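Magnesium and cobalt efflux protein (Bordetella parapertussis, PDB 3JTF) probably takes part in magnesium and cobalt ion transport, its pair of CBS domains, the part present here, binding AMP. Local coordinates at residues 40-45 with 101-106; 58-63 with 72-77; 85-90 with 121-126. All coordinates share one frame; numbering follows the deposited sequence.

Interaction 1 (40-45 with 101-106). With AMP (adenosine monophosphate), chain F; SO4 (sulfate ion), chain H.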
loop_
_atom_site.group_PDB
_atom_site.type_symbol
_atom_site.label_atom_id
_atom_site.label_comp_id
_atom_site.label_asym_id
_atom_site.label_seq_id
_atom_site.Cartn_x
_atom_site.Cartn_y
_atom_site.Cartn_z
ATOM N N ARG B 40 5.765 -3.352 -0.072
ATOM C CA ARG B 40 5.989 -4.786 0.080
ATOM C C ARG B 40 7.139 -5.276 -0.816
ATOM O O ARG B 40 7.253 -4.855 -1.957
ATOM C CB ARG B 40 4.730 -5.545 -0.295
ATOM C CG ARG B 40 3.478 -5.189 0.525
ATOM C CD ARG B 40 2.230 -5.543 -0.265
ATOM N NE ARG B 40 2.121 -4.628 -1.396
ATOM C CZ ARG B 40 1.056 -4.484 -2.160
ATOM N NH1 ARG B 40 1.092 -3.614 -3.146
ATOM N NH2 ARG B 40 -0.047 -5.194 -1.930
ATOM N N PHE B 41 7.962 -6.174 -0.294
ATOM C CA PHE B 41 9.175 -6.633 -0.977
ATOM C C PHE B 41 9.283 -8.125 -0.868
ATOM O O PHE B 41 9.275 -8.662 0.243
ATOM C CB PHE B 41 10.404 -5.972 -0.367
ATOM C CG PHE B 41 10.340 -4.486 -0.395
ATOM C CD1 PHE B 41 9.666 -3.793 0.608
ATOM C CD2 PHE B 41 10.892 -3.784 -1.449
ATOM C CE1 PHE B 41 9.547 -2.436 0.569
ATOM C CE2 PHE B 41 10.815 -2.420 -1.499
ATOM C CZ PHE B 41 10.123 -1.721 -0.490
ATOM N N PRO B 42 9.366 -8.815 -2.009
ATOM C CA PRO B 42 9.883 -10.174 -1.918
ATOM C C PRO B 42 11.288 -10.201 -1.330
ATOM O O PRO B 42 12.084 -9.329 -1.619
ATOM C CB PRO B 42 9.893 -10.672 -3.369
ATOM C CG PRO B 42 9.046 -9.684 -4.136
ATOM C CD PRO B 42 9.247 -8.378 -3.405
ATOM N N VAL B 43 11.536 -11.202 -0.499
ATOM C CA VAL B 43 12.788 -11.378 0.208
ATOM C C VAL B 43 13.480 -12.627 -0.254
ATOM O O VAL B 43 12.834 -13.675 -0.440
ATOM C CB VAL B 43 12.533 -11.434 1.736
ATOM C CG1 VAL B 43 13.855 -11.680 2.495
ATOM C CG2 VAL B 43 11.866 -10.105 2.200
ATOM N N TYR B 44 14.783 -12.518 -0.530
ATOM C CA TYR B 44 15.552 -13.689 -0.901
ATOM C C TYR B 44 16.732 -13.943 0.020
ATOM O O TYR B 44 17.098 -13.124 0.826
ATOM C CB TYR B 44 16.021 -13.614 -2.359
ATOM C CG TYR B 44 17.129 -12.622 -2.611
ATOM C CD1 TYR B 44 18.461 -12.998 -2.506
ATOM C CD2 TYR B 44 16.835 -11.300 -2.959
ATOM C CE1 TYR B 44 19.503 -12.074 -2.757
ATOM C CE2 TYR B 44 17.843 -10.382 -3.236
ATOM C CZ TYR B 44 19.166 -10.763 -3.134
ATOM O OH TYR B 44 20.166 -9.836 -3.390
ATOM N N GLU B 45 17.324 -15.115 -0.149
ATOM C CA GLU B 45 18.549 -15.474 0.553
ATOM C C GLU B 45 19.433 -16.248 -0.376
ATOM O O GLU B 45 18.981 -17.194 -1.054
ATOM C CB GLU B 45 18.247 -16.250 1.844
ATOM C CG GLU B 45 19.477 -16.426 2.783
ATOM C CD GLU B 45 19.063 -16.912 4.170
ATOM O OE1 GLU B 45 17.871 -17.265 4.335
ATOM O OE2 GLU B 45 19.909 -16.932 5.089
ATOM N N LEU B 101 -0.303 -9.102 -2.926
ATOM C CA LEU B 101 0.882 -9.228 -3.777
ATOM C C LEU B 101 1.185 -10.702 -3.907
ATOM O O LEU B 101 1.215 -11.426 -2.894
ATOM C CB LEU B 101 2.075 -8.496 -3.154
ATOM C CG LEU B 101 3.331 -8.431 -4.053
ATOM C CD1 LEU B 101 4.157 -7.139 -3.928
ATOM C CD2 LEU B 101 4.216 -9.624 -3.770
ATOM N N ALA B 102 1.398 -11.161 -5.142
ATOM C CA ALA B 102 1.763 -12.536 -5.405
ATOM C C ALA B 102 3.014 -12.561 -6.285
ATOM O O ALA B 102 3.237 -11.658 -7.083
ATOM C CB ALA B 102 0.592 -13.300 -6.123
ATOM N N ILE B 103 3.809 -13.608 -6.110
ATOM C CA ILE B 103 4.916 -13.880 -6.962
ATOM C C ILE B 103 4.419 -14.778 -8.081
ATOM O O ILE B 103 3.713 -15.748 -7.841
ATOM C CB ILE B 103 6.058 -14.579 -6.184
ATOM C CG1 ILE B 103 6.572 -13.730 -5.018
ATOM C CG2 ILE B 103 7.249 -14.957 -7.141
ATOM C CD1 ILE B 103 7.029 -12.359 -5.449
ATOM N N VAL B 104 4.814 -14.465 -9.305
ATOM C CA VAL B 104 4.343 -15.174 -10.469
ATOM C C VAL B 104 5.388 -16.200 -10.916
ATOM O O VAL B 104 6.592 -15.878 -11.013
ATOM C CB VAL B 104 4.089 -14.202 -11.611
ATOM C CG1 VAL B 104 3.626 -14.945 -12.888
ATOM C CG2 VAL B 104 3.089 -13.118 -11.165
ATOM N N ILE B 105 4.938 -17.411 -11.198
ATOM C CA ILE B 105 5.821 -18.468 -11.706
ATOM C C ILE B 105 5.383 -18.997 -13.082
ATOM O O ILE B 105 4.220 -19.022 -13.384
ATOM C CB ILE B 105 5.993 -19.614 -10.663
ATOM C CG1 ILE B 105 4.705 -20.369 -10.444
ATOM C CG2 ILE B 105 6.533 -19.090 -9.335
ATOM C CD1 ILE B 105 4.806 -21.476 -9.372
ATOM N N ASP B 106 6.336 -19.355 -13.935
ATOM C CA ASP B 106 6.038 -19.920 -15.283
ATOM C C ASP B 106 5.613 -21.371 -15.179
ATOM O O ASP B 106 5.644 -21.950 -14.090
ATOM C CB ASP B 106 7.223 -19.803 -16.238
ATOM C CG ASP B 106 8.458 -20.605 -15.776
ATOM O OD1 ASP B 106 8.367 -21.751 -15.282
ATOM O OD2 ASP B 106 9.554 -20.074 -15.918
HETATM P P AMP F . 2.855 -0.259 -4.330
HETATM O O1P AMP F . 3.039 -1.344 -3.325
HETATM O O2P AMP F . 1.725 0.678 -4.060
HETATM O O3P AMP F . 4.130 0.450 -4.644
HETATM O "O5'" AMP F . 2.498 -0.923 -5.734
HETATM C "C5'" AMP F . 2.403 -0.073 -6.887
HETATM C "C4'" AMP F . 2.810 -0.893 -8.073
HETATM O "O4'" AMP F . 4.226 -1.162 -8.147
HETATM C "C3'" AMP F . 2.160 -2.276 -7.966
HETATM O "O3'" AMP F . 0.781 -2.243 -8.347
HETATM C "C2'" AMP F . 3.037 -3.022 -8.905
HETATM O "O2'" AMP F . 2.702 -2.425 -10.216
HETATM C "C1'" AMP F . 4.420 -2.559 -8.424
HETATM N N9 AMP F . 5.117 -3.146 -7.223
HETATM C C8 AMP F . 4.705 -3.325 -5.933
HETATM N N7 AMP F . 5.704 -3.847 -5.162
HETATM C C5 AMP F . 6.789 -3.973 -5.962
HETATM C C6 AMP F . 8.182 -4.418 -5.809
HETATM N N6 AMP F . 8.617 -4.879 -4.631
HETATM N N1 AMP F . 8.981 -4.419 -6.898
HETATM C C2 AMP F . 8.573 -3.959 -8.082
HETATM N N3 AMP F . 7.330 -3.494 -8.293
HETATM C C4 AMP F . 6.407 -3.503 -7.286
HETATM S S SO4 H . -2.433 -3.660 -4.274
HETATM O O1 SO4 H . -2.818 -2.966 -3.055
HETATM O O2 SO4 H . -3.532 -3.837 -5.147
HETATM O O3 SO4 H . -1.350 -2.885 -4.915
HETATM O O4 SO4 H . -1.853 -4.931 -3.919
#
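Arg40 on strand 40-44, in the first CBS domain, and Leu101 on strand 101-105, in the second, face each other from two different sheets, their side chains running alongside and pointing opposite ways. From the arginine outward, CB rests 4.0 Å from CD1 of Leu101, and CD lies beside CB of the same leucine. The chain then bends at chi3 (-69°), which carries the guanidinium round so that the Leu101 methyl CD1 sits over one of its faces while the anions gather near its plane. NE comes to the limit of contact with both CD1 of Leu101 and O1P of AMP. NH1 reaches O1P of AMP at 3.0 Å and O3 of a sulfate at 3.1 Å, the second bond nearly straight at 170°; NH2 takes O4 of the sulfate at 2.7 Å. The backbone of Arg40 joins in, since N6 of the adenine donates to its carbonyl O at 3.0 Å. Leu101 also serves the base, with CD1 3.8 Å from N7 of AMP. Two residues along each strand, CG of Pro42 packs on CD1 of Ile103 at 3.6 Å, continuing the apolar contact, while CD of Pro42 lies near N6 of AMP.

This is the cleft between paired CBS domains; Asp18, His38, Thr116 and Asp119 supply further hydrogen bonds to AMP. The sulfate probably comes from the crystallisation liquor. The chemistry implies divided labour: carbon contacts join the two strands beside the nucleotide, the Arg40 carbonyl reads the exocyclic amine of adenine, and the guanidinium probably offsets the charge of phosphate and sulfate.

Interaction 2 (58-63 with 72-77)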
loop_
_atom_site.group_PDB
_atom_site.type_symbol
_atom_site.label_atom_id
_atom_site.label_comp_id
_atom_site.label_asym_id
_atom_site.label_seq_id
_atom_site.Cartn_x
_atom_site.Cartn_y
_atom_site.Cartn_z
ATOM N N LYS B 58 6.376 -1.688 6.764
ATOM C CA LYS B 58 5.921 -1.094 8.001
ATOM C C LYS B 58 6.147 -2.013 9.217
ATOM O O LYS B 58 6.288 -1.527 10.351
ATOM C CB LYS B 58 4.457 -0.654 7.886
ATOM C CG LYS B 58 3.446 -1.748 7.879
ATOM C CD LYS B 58 2.013 -1.171 7.644
ATOM C CE LYS B 58 1.142 -1.205 8.903
ATOM N NZ LYS B 58 0.024 -0.154 8.813
ATOM N N ASP B 59 6.241 -3.315 8.978
ATOM C CA ASP B 59 6.590 -4.248 10.040
ATOM C C ASP B 59 7.962 -3.999 10.648
ATOM O O ASP B 59 8.201 -4.366 11.820
ATOM C CB ASP B 59 6.447 -5.697 9.569
ATOM C CG ASP B 59 4.990 -6.173 9.569
ATOM O OD1 ASP B 59 4.236 -5.626 10.384
ATOM O OD2 ASP B 59 4.613 -7.107 8.808
ATOM N N LEU B 60 8.862 -3.358 9.916
ATOM C CA LEU B 60 10.166 -3.065 10.505
ATOM C C LEU B 60 10.060 -2.044 11.657
ATOM O O LEU B 60 11.001 -1.904 12.437
ATOM C CB LEU B 60 11.184 -2.602 9.451
ATOM C CG LEU B 60 11.747 -3.683 8.510
ATOM C CD1 LEU B 60 12.797 -3.060 7.593
ATOM C CD2 LEU B 60 12.373 -4.822 9.314
ATOM N N LEU B 61 8.930 -1.349 11.772
ATOM C CA LEU B 61 8.701 -0.458 12.915
ATOM C C LEU B 61 8.662 -1.212 14.243
ATOM O O LEU B 61 8.815 -0.612 15.288
ATOM C CB LEU B 61 7.408 0.334 12.760
ATOM C CG LEU B 61 7.481 1.351 11.629
ATOM C CD1 LEU B 61 6.009 1.831 11.303
ATOM C CD2 LEU B 61 8.425 2.497 11.981
ATOM N N ARG B 62 8.444 -2.515 14.191
ATOM C CA ARG B 62 8.505 -3.342 15.397
ATOM C C ARG B 62 9.877 -3.387 16.065
ATOM O O ARG B 62 9.987 -3.804 17.205
ATOM C CB ARG B 62 8.046 -4.737 15.066
ATOM C CG ARG B 62 6.594 -4.813 14.685
ATOM C CD ARG B 62 6.295 -6.193 14.157
ATOM N NE ARG B 62 4.966 -6.333 13.570
ATOM C CZ ARG B 62 3.851 -6.643 14.229
ATOM N NH1 ARG B 62 3.866 -6.830 15.533
ATOM N NH2 ARG B 62 2.705 -6.768 13.561
ATOM N N TYR B 63 10.932 -2.977 15.358
ATOM C CA TYR B 63 12.263 -2.780 15.969
ATOM C C TYR B 63 12.155 -1.881 17.179
ATOM O O TYR B 63 12.910 -2.045 18.141
ATOM C CB TYR B 63 13.259 -2.152 14.978
ATOM C CG TYR B 63 14.658 -1.783 15.510
ATOM C CD1 TYR B 63 15.690 -2.746 15.565
ATOM C CD2 TYR B 63 14.975 -0.463 15.903
ATOM C CE1 TYR B 63 16.987 -2.419 16.012
ATOM C CE2 TYR B 63 16.294 -0.127 16.369
ATOM C CZ TYR B 63 17.274 -1.111 16.409
ATOM O OH TYR B 63 18.544 -0.811 16.848
ATOM N N ARG B 72 13.884 -11.906 10.104
ATOM C CA ARG B 72 13.429 -13.129 9.488
ATOM C C ARG B 72 12.011 -13.522 9.962
ATOM O O ARG B 72 11.196 -14.000 9.184
ATOM C CB ARG B 72 14.487 -14.217 9.711
ATOM C CG ARG B 72 14.351 -15.391 8.861
ATOM C CD ARG B 72 15.402 -16.436 9.242
ATOM N NE ARG B 72 16.741 -16.119 8.794
ATOM C CZ ARG B 72 17.253 -16.463 7.612
ATOM N NH1 ARG B 72 16.517 -17.099 6.694
ATOM N NH2 ARG B 72 18.508 -16.157 7.348
ATOM N N SER B 73 11.665 -13.222 11.203
ATOM C CA SER B 73 10.318 -13.574 11.688
ATOM C C SER B 73 9.224 -12.655 11.135
ATOM O O SER B 73 8.039 -13.010 11.173
ATOM C CB SER B 73 10.267 -13.628 13.216
ATOM O OG SER B 73 10.636 -12.392 13.764
ATOM N N LEU B 74 9.605 -11.520 10.560
ATOM C CA LEU B 74 8.623 -10.629 9.921
ATOM C C LEU B 74 8.260 -11.051 8.500
ATOM O O LEU B 74 7.318 -10.533 7.927
ATOM C CB LEU B 74 9.166 -9.197 9.896
ATOM C CG LEU B 74 9.511 -8.534 11.245
ATOM C CD1 LEU B 74 10.060 -7.115 11.025
ATOM C CD2 LEU B 74 8.304 -8.452 12.109
ATOM N N VAL B 75 9.058 -11.942 7.899
ATOM C CA VAL B 75 8.912 -12.309 6.494
ATOM C C VAL B 75 7.756 -13.319 6.392
ATOM O O VAL B 75 7.805 -14.364 7.005
ATOM C CB VAL B 75 10.224 -12.865 5.924
ATOM C CG1 VAL B 75 10.056 -13.262 4.443
ATOM C CG2 VAL B 75 11.356 -11.816 6.071
ATOM N N ARG B 76 6.704 -12.981 5.666
ATOM C CA ARG B 76 5.547 -13.856 5.615
ATOM C C ARG B 76 5.638 -14.727 4.358
ATOM O O ARG B 76 6.245 -14.323 3.366
ATOM C CB ARG B 76 4.273 -13.034 5.636
ATOM C CG ARG B 76 4.142 -12.157 6.891
ATOM C CD ARG B 76 3.363 -12.823 8.049
ATOM N NE ARG B 76 3.954 -14.079 8.476
ATOM C CZ ARG B 76 4.915 -14.207 9.389
ATOM N NH1 ARG B 76 5.363 -15.416 9.675
ATOM N NH2 ARG B 76 5.433 -13.150 10.010
ATOM N N PRO B 77 5.025 -15.936 4.408
ATOM C CA PRO B 77 5.084 -16.779 3.207
ATOM C C PRO B 77 4.478 -16.057 1.983
ATOM O O PRO B 77 3.476 -15.346 2.094
ATOM C CB PRO B 77 4.297 -18.032 3.589
ATOM C CG PRO B 77 4.202 -18.020 5.097
ATOM C CD PRO B 77 4.256 -16.563 5.496
HETATM O O HOH W 1 6.030 -8.457 6.839
#
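Leu74 pushes its two methyl branches against the 3-10 segment 58-63, and nearly all the close packing of this contact is made by that one side chain. CD1 lies 3.4 Å from the carbonyl O of Asp59 and 3.7 Å from CD2 of Leu60, while CD2 meets CD of Arg62 at 3.7 Å. In the leucine, chi1 of -59° sets CG anti to the carbonyl carbon and aims the fork at the 3-10 segment, one methyl meeting Leu60 and the other Arg62, so that both lie against the same side of Asp59, near its carbonyl O and CB.

The other side is polar and looser. Arg62, extended from CG to NE, turns back to Asp59, whose OD1 lies in the guanidinium plane at 3.3 Å from NE; the bond is straight but weak, and forms part of a salt bridge. The second carboxylate oxygen works through water: a single molecule donates to OD2 of Asp59 at 2.8 Å and to the carbonyl O of Leu74 at 2.7 Å, bridging the two segments beside the apolar contact. Both oxygens of Asp59 thus have a partner, OD1 weakly through Arg62 and OD2 through water.

The contact joins the end of the first CBS domain to the start of the second. Leu55 of strand 51-56 and the loop residue Leu69 also touch Leu74, whereas Leu60 packs on Leu30 and Ile33 of helix 26-35. Beyond the 3-10 segment lies the second subunit, where Leu61 of that neighbouring chain packs against Leu60.

Interaction 3 (85-90 with 121-126); sequences KRLNVL and LEQIVG
Leu87 and Gln123 meet through carbon alone, CD1 of the leucine lying 3.6 Å from CG of the glutamine. One residue further on, Asn88 and Ile124 make the second pair: the amide oxygen OD1 stands 3.7 Å from the terminal methyl CD1 of the isoleucine. Between these pairs, CB of Leu87 approaches CG1 of Ile124 at 4.2 Å, a light touch where the start of helix 87-96 lies against helix 117-126.

In Gln123, chi1 of 176° presents CG to Leu87, and the bend at chi2 (67°) turns the amide aside, where NE2 bonds to Asp127. Glu4 accepts from the backbone N of Leu87 and of Asn88, holding the first turn of helix 87-96. Ile10 of helix 7-10 packs on both Leu87 and Gln123, Leu91 lies against Ile124, and Val125 of the second subunit touches Ile124 as well.

Both helices belong to the second CBS domain; helix 117-126 carries the AMP-binding Glu118 and Asp119 at its start, but this contact lies further along, clear of the nucleotide. The chemistry implies dispersion rather than polar pairing: even the Asn88 oxygen meets a methyl, and the Gln123 amide is engaged outside the contact.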
loop_
_atom_site.group_PDB
_atom_site.type_symbol
_atom_site.label_atom_id
_atom_site.label_comp_id
_atom_site.label_asym_id
_atom_site.label_seq_id
_atom_site.Cartn_x
_atom_site.Cartn_y
_atom_site.Cartn_z
ATOM N N LYS B 85 -2.804 -17.782 -14.763
ATOM C CA LYS B 85 -3.999 -17.519 -13.962
ATOM C C LYS B 85 -4.761 -16.356 -14.598
ATOM O O LYS B 85 -4.168 -15.367 -15.033
ATOM C CB LYS B 85 -3.613 -17.241 -12.507
ATOM C CG LYS B 85 -4.816 -17.140 -11.566
ATOM C CD LYS B 85 -4.537 -17.684 -10.207
ATOM C CE LYS B 85 -5.829 -17.958 -9.436
ATOM N NZ LYS B 85 -5.593 -18.761 -8.208
ATOM N N ARG B 86 -6.071 -16.515 -14.724
ATOM C CA ARG B 86 -6.902 -15.483 -15.312
ATOM C C ARG B 86 -7.176 -14.364 -14.307
ATOM O O ARG B 86 -7.234 -14.597 -13.098
ATOM C CB ARG B 86 -8.195 -16.085 -15.867
ATOM C CG ARG B 86 -7.906 -17.112 -17.027
ATOM C CD ARG B 86 -9.138 -17.429 -17.895
ATOM N NE ARG B 86 -10.407 -17.292 -17.175
ATOM C CZ ARG B 86 -10.815 -18.065 -16.155
ATOM N NH1 ARG B 86 -10.058 -19.067 -15.697
ATOM N NH2 ARG B 86 -11.991 -17.822 -15.575
ATOM N N LEU B 87 -7.331 -13.162 -14.834
ATOM C CA LEU B 87 -7.474 -11.955 -14.014
ATOM C C LEU B 87 -8.755 -11.928 -13.193
ATOM O O LEU B 87 -8.718 -11.505 -12.054
ATOM C CB LEU B 87 -7.408 -10.688 -14.864
ATOM C CG LEU B 87 -6.100 -10.539 -15.644
ATOM C CD1 LEU B 87 -5.980 -9.112 -16.176
ATOM C CD2 LEU B 87 -4.871 -10.926 -14.829
ATOM N N ASN B 88 -9.870 -12.376 -13.758
ATOM C CA ASN B 88 -11.140 -12.271 -13.034
ATOM C C ASN B 88 -11.083 -13.166 -11.770
ATOM O O ASN B 88 -11.568 -12.766 -10.703
ATOM C CB ASN B 88 -12.371 -12.593 -13.908
ATOM C CG ASN B 88 -12.556 -11.611 -15.106
ATOM O OD1 ASN B 88 -12.111 -10.444 -15.080
ATOM N ND2 ASN B 88 -13.227 -12.097 -16.159
ATOM N N VAL B 89 -10.467 -14.334 -11.885
ATOM C CA VAL B 89 -10.360 -15.269 -10.749
ATOM C C VAL B 89 -9.379 -14.718 -9.722
ATOM O O VAL B 89 -9.679 -14.701 -8.542
ATOM C CB VAL B 89 -9.921 -16.652 -11.191
ATOM C CG1 VAL B 89 -9.726 -17.579 -9.979
ATOM C CG2 VAL B 89 -10.982 -17.256 -12.177
ATOM N N LEU B 90 -8.264 -14.185 -10.192
ATOM C CA LEU B 90 -7.227 -13.636 -9.307
ATOM C C LEU B 90 -7.744 -12.434 -8.510
ATOM O O LEU B 90 -7.374 -12.225 -7.336
ATOM C CB LEU B 90 -5.983 -13.241 -10.119
ATOM C CG LEU B 90 -4.813 -12.650 -9.337
ATOM C CD1 LEU B 90 -4.385 -13.626 -8.137
ATOM C CD2 LEU B 90 -3.622 -12.334 -10.261
ATOM N N LEU B 121 -6.784 -4.758 -11.206
ATOM C CA LEU B 121 -7.918 -3.835 -11.294
ATOM C C LEU B 121 -7.723 -2.886 -12.462
ATOM O O LEU B 121 -8.626 -2.681 -13.245
ATOM C CB LEU B 121 -8.067 -3.035 -10.009
ATOM C CG LEU B 121 -8.702 -3.765 -8.836
ATOM C CD1 LEU B 121 -8.481 -2.924 -7.547
ATOM C CD2 LEU B 121 -10.156 -3.999 -9.134
ATOM N N GLU B 122 -6.513 -2.362 -12.600
ATOM C CA GLU B 122 -6.209 -1.448 -13.693
ATOM C C GLU B 122 -6.404 -2.082 -15.066
ATOM O O GLU B 122 -6.977 -1.473 -15.941
ATOM C CB GLU B 122 -4.783 -0.950 -13.561
ATOM C CG GLU B 122 -4.642 0.019 -12.420
ATOM C CD GLU B 122 -3.346 0.768 -12.445
ATOM O OE1 GLU B 122 -2.308 0.121 -12.717
ATOM O OE2 GLU B 122 -3.376 2.004 -12.191
ATOM N N GLN B 123 -5.937 -3.315 -15.243
ATOM C CA GLN B 123 -6.072 -3.957 -16.531
ATOM C C GLN B 123 -7.516 -4.262 -16.837
ATOM O O GLN B 123 -7.950 -4.016 -17.968
ATOM C CB GLN B 123 -5.278 -5.240 -16.592
ATOM C CG GLN B 123 -5.451 -5.993 -17.875
ATOM C CD GLN B 123 -4.864 -5.241 -19.044
ATOM O OE1 GLN B 123 -3.787 -4.674 -18.941
ATOM N NE2 GLN B 123 -5.580 -5.210 -20.141
ATOM N N ILE B 124 -8.248 -4.807 -15.851
ATOM C CA ILE B 124 -9.668 -5.097 -16.012
ATOM C C ILE B 124 -10.435 -3.823 -16.406
ATOM O O ILE B 124 -11.201 -3.855 -17.351
ATOM C CB ILE B 124 -10.323 -5.779 -14.769
ATOM C CG1 ILE B 124 -9.718 -7.170 -14.524
ATOM C CG2 ILE B 124 -11.880 -5.867 -14.937
ATOM C CD1 ILE B 124 -10.208 -7.890 -13.247
ATOM N N VAL B 125 -10.230 -2.711 -15.694
ATOM C CA VAL B 125 -10.880 -1.446 -16.073
ATOM C C VAL B 125 -10.399 -0.923 -17.430
ATOM O O VAL B 125 -11.199 -0.452 -18.212
ATOM C CB VAL B 125 -10.646 -0.347 -15.031
ATOM C CG1 VAL B 125 -11.045 1.006 -15.572
ATOM C CG2 VAL B 125 -11.417 -0.685 -13.763
ATOM N N GLY B 126 -9.099 -0.996 -17.697
ATOM C CA GLY B 126 -8.561 -0.697 -19.038
ATOM C C GLY B 126 -9.190 -1.472 -20.202
ATOM O O GLY B 126 -9.206 -0.980 -21.342
#

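In the fold
From the N terminus, the chain passes through helix 26-35 to strand 40-44, where interaction 1 opens; it will close only at strand 101-105, in the second CBS domain. Inside that long loop, interaction 2 opens just after strand 51-56 and closes at 72-77, a short nested loop that spans the change from one domain to the next. The two touch, for Glu45 forms a salt bridge with Arg72. Interaction 3 opens at 85-90, before interaction 1 has closed, and closes at 121-126, so these two cross. Interactions 2 and 3 follow in series and lie on opposite sides of the chain's centre, each touching the second subunit, while interaction 1 joins the two sheets near that centre.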